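Local coordinates for protein endo-beta-1,4-glucanase (Bacillus licheniformis, PDB 2JEN) that hydrolyses internal beta-1,4-glucosidic bonds in the backbone of xyloglucan and probably related plant cell-wall glucans, at residues Ser94-His97 and Trp98-Gly101. The protein carries 1 engineered substitution. Numbering follows the deposited sequence.
Sequences SGWH and WTEG. With GLC (alpha-D-glucopyranose), chain B; BGC (beta-D-glucopyranose), chain C; BGC (beta-D-glucopyranose), chain D.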
loop_
_atom_site.group_PDB
_atom_site.type_symbol
_atom_site.label_atom_id
_atom_site.label_comp_id
_atom_site.label_asym_id
_atom_site.label_seq_id
_atom_site.Cartn_x
_atom_site.Cartn_y
_atom_site.Cartn_z
ATOM N N SER A 94 8.722 13.090 25.465
ATOM C CA SER A 94 8.830 14.406 26.093
ATOM C C SER A 94 10.257 14.727 26.422
ATOM O O SER A 94 10.916 13.913 27.047
ATOM C CB SER A 94 7.985 14.413 27.369
ATOM O OG SER A 94 7.894 15.752 27.835
ATOM N N GLY A 95 10.738 15.885 26.011
ATOM C CA GLY A 95 12.108 16.274 26.232
ATOM C C GLY A 95 12.974 16.063 25.039
ATOM O O GLY A 95 12.624 16.441 23.914
ATOM N N TRP A 96 14.140 15.484 25.290
ATOM C CA TRP A 96 15.175 15.288 24.289
ATOM C C TRP A 96 15.100 13.888 23.640
ATOM O O TRP A 96 14.736 12.914 24.283
ATOM C CB TRP A 96 16.549 15.496 24.967
ATOM C CG TRP A 96 17.763 15.097 24.210
ATOM C CD1 TRP A 96 18.567 15.902 23.482
ATOM C CD2 TRP A 96 18.375 13.794 24.191
ATOM N NE1 TRP A 96 19.611 15.198 22.962
ATOM C CE2 TRP A 96 19.522 13.891 23.377
ATOM C CE3 TRP A 96 18.035 12.552 24.735
ATOM C CZ2 TRP A 96 20.366 12.808 23.148
ATOM C CZ3 TRP A 96 18.829 11.466 24.472
ATOM C CH2 TRP A 96 19.986 11.595 23.689
ATOM N N HIS A 97 15.496 13.761 22.372
ATOM C CA HIS A 97 15.762 12.437 21.805
ATOM C C HIS A 97 16.713 12.568 20.622
ATOM O O HIS A 97 16.300 12.650 19.471
ATOM C CB HIS A 97 14.496 11.703 21.371
ATOM C CG HIS A 97 14.773 10.280 21.009
ATOM N ND1 HIS A 97 14.649 9.258 21.925
ATOM C CD2 HIS A 97 15.286 9.731 19.881
ATOM C CE1 HIS A 97 15.051 8.133 21.353
ATOM N NE2 HIS A 97 15.445 8.391 20.113
ATOM N N TRP A 98 18.007 12.655 20.913
ATOM C CA TRP A 98 19.023 12.936 19.898
ATOM C C TRP A 98 18.565 14.100 19.018
ATOM O O TRP A 98 18.629 14.059 17.793
ATOM C CB TRP A 98 19.348 11.676 19.101
ATOM C CG TRP A 98 20.258 10.732 19.863
ATOM C CD1 TRP A 98 21.623 10.709 19.795
ATOM C CD2 TRP A 98 19.892 9.708 20.789
ATOM N NE1 TRP A 98 22.115 9.726 20.603
ATOM C CE2 TRP A 98 21.081 9.103 21.238
ATOM C CE3 TRP A 98 18.684 9.255 21.298
ATOM C CZ2 TRP A 98 21.084 8.066 22.150
ATOM C CZ3 TRP A 98 18.698 8.243 22.218
ATOM C CH2 TRP A 98 19.894 7.665 22.636
ATOM N N THR A 99 18.123 15.147 19.688
ATOM C CA THR A 99 17.664 16.371 19.083
ATOM C C THR A 99 18.514 17.526 19.596
ATOM O O THR A 99 19.192 17.427 20.598
ATOM C CB THR A 99 16.174 16.642 19.432
ATOM O OG1 THR A 99 15.932 16.453 20.829
ATOM C CG2 THR A 99 15.246 15.746 18.625
ATOM N N GLU A 100 18.460 18.652 18.887
ATOM C CA GLU A 100 19.081 19.868 19.418
ATOM C C GLU A 100 18.123 20.466 20.423
ATOM O O GLU A 100 17.307 21.343 20.128
ATOM C CB GLU A 100 19.464 20.873 18.329
ATOM C CG GLU A 100 20.080 22.213 18.847
ATOM C CD GLU A 100 21.082 22.093 20.023
ATOM O OE1 GLU A 100 22.117 21.415 19.879
ATOM O OE2 GLU A 100 20.853 22.714 21.094
ATOM N N GLY A 101 18.221 19.997 21.647
ATOM C CA GLY A 101 17.373 20.465 22.695
ATOM C C GLY A 101 16.197 19.573 23.031
ATOM O O GLY A 101 16.205 18.386 22.782
HETATM C C1 GLC B . 17.395 3.485 21.600
HETATM C C2 GLC B . 16.821 4.747 20.988
HETATM C C3 GLC B . 17.419 5.000 19.627
HETATM C C4 GLC B . 18.939 5.034 19.781
HETATM C C5 GLC B . 19.422 3.712 20.400
HETATM C C6 GLC B . 20.930 3.811 20.674
HETATM O O2 GLC B . 15.395 4.733 20.915
HETATM O O3 GLC B . 16.832 6.190 19.072
HETATM O O4 GLC B . 19.585 5.183 18.550
HETATM O O5 GLC B . 18.821 3.570 21.672
HETATM O O6 GLC B . 21.657 2.979 19.799
HETATM C C2 BGC C . 21.284 6.632 17.551
HETATM C C3 BGC C . 21.477 8.094 17.135
HETATM C C4 BGC C . 20.287 8.618 16.355
HETATM C C5 BGC C . 18.981 8.347 17.081
HETATM C C6 BGC C . 17.705 8.644 16.260
HETATM C C1 BGC C . 19.964 6.529 18.262
HETATM O O2 BGC C . 22.295 6.176 18.449
HETATM O O3 BGC C . 22.638 8.232 16.323
HETATM O O4 BGC C . 20.417 10.029 16.286
HETATM O O5 BGC C . 18.948 6.989 17.436
HETATM O O6 BGC C . 17.740 8.038 14.949
HETATM C C2 BGC D . 20.189 12.086 15.107
HETATM C C3 BGC D . 20.450 12.806 13.787
HETATM C C4 BGC D . 21.842 12.498 13.254
HETATM C C5 BGC D . 22.046 10.993 13.189
HETATM C C6 BGC D . 23.423 10.621 12.627
HETATM C C1 BGC D . 20.549 10.605 14.981
HETATM O O2 BGC D . 18.829 12.255 15.514
HETATM O O3 BGC D . 20.331 14.203 13.959
HETATM O O4 BGC D . 21.995 13.100 11.976
HETATM O O5 BGC D . 21.869 10.448 14.485
HETATM O O6 BGC D . 24.398 10.648 13.650
HETATM O O HOH W 1 13.094 15.963 21.249
#
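The glycan-binding cleft of this family 12 glycoside hydrolase is lined here by His97 and Trp98, in the turn that follows strand 91-95, with Trp96 backing Trp98 to complete an aromatic cluster. The Trp98 indole is sandwiched between Trp96 and the glycan: Trp96 CH2 lies 3.5 Å from Trp98 CD2, over the centre of one indole face, while the beta-glucose of chain C covers the opposite face and the alpha-glucose of chain B lies nearer its rim. The six-membered rings of Trp96 and Trp98 meet obliquely. With CG anti to its carbonyl carbon (chi1 -78°), Trp98 turns its CE3 edge onto the His97 face, an edge-to-face pair with planes at 65°. His97 NE2 donates to O3 of the chain B glucose at 2.8 Å, and ND1 is hydrogen-bonded to Glu239, which helps fix the imidazole's rotation. Within the turn, His97 N donates almost straight (172°) to Thr99 OG1 at 3.1 Å; that hydroxyl donates to Gly101 O at 2.8 Å and accepts from a water that also bonds Gly95 O. A serine in place of Trp98 would probably leave the chain B and chain C glucoses less well supported, open a gap beside Trp96 CH2 and cost the His97 face its edge contact. Trp98 O accepts from O2 of the chain D glucose at 2.9 Å, so this turn combines polar bonds to the first and third of three linked glucoses with ring contact to the unit between.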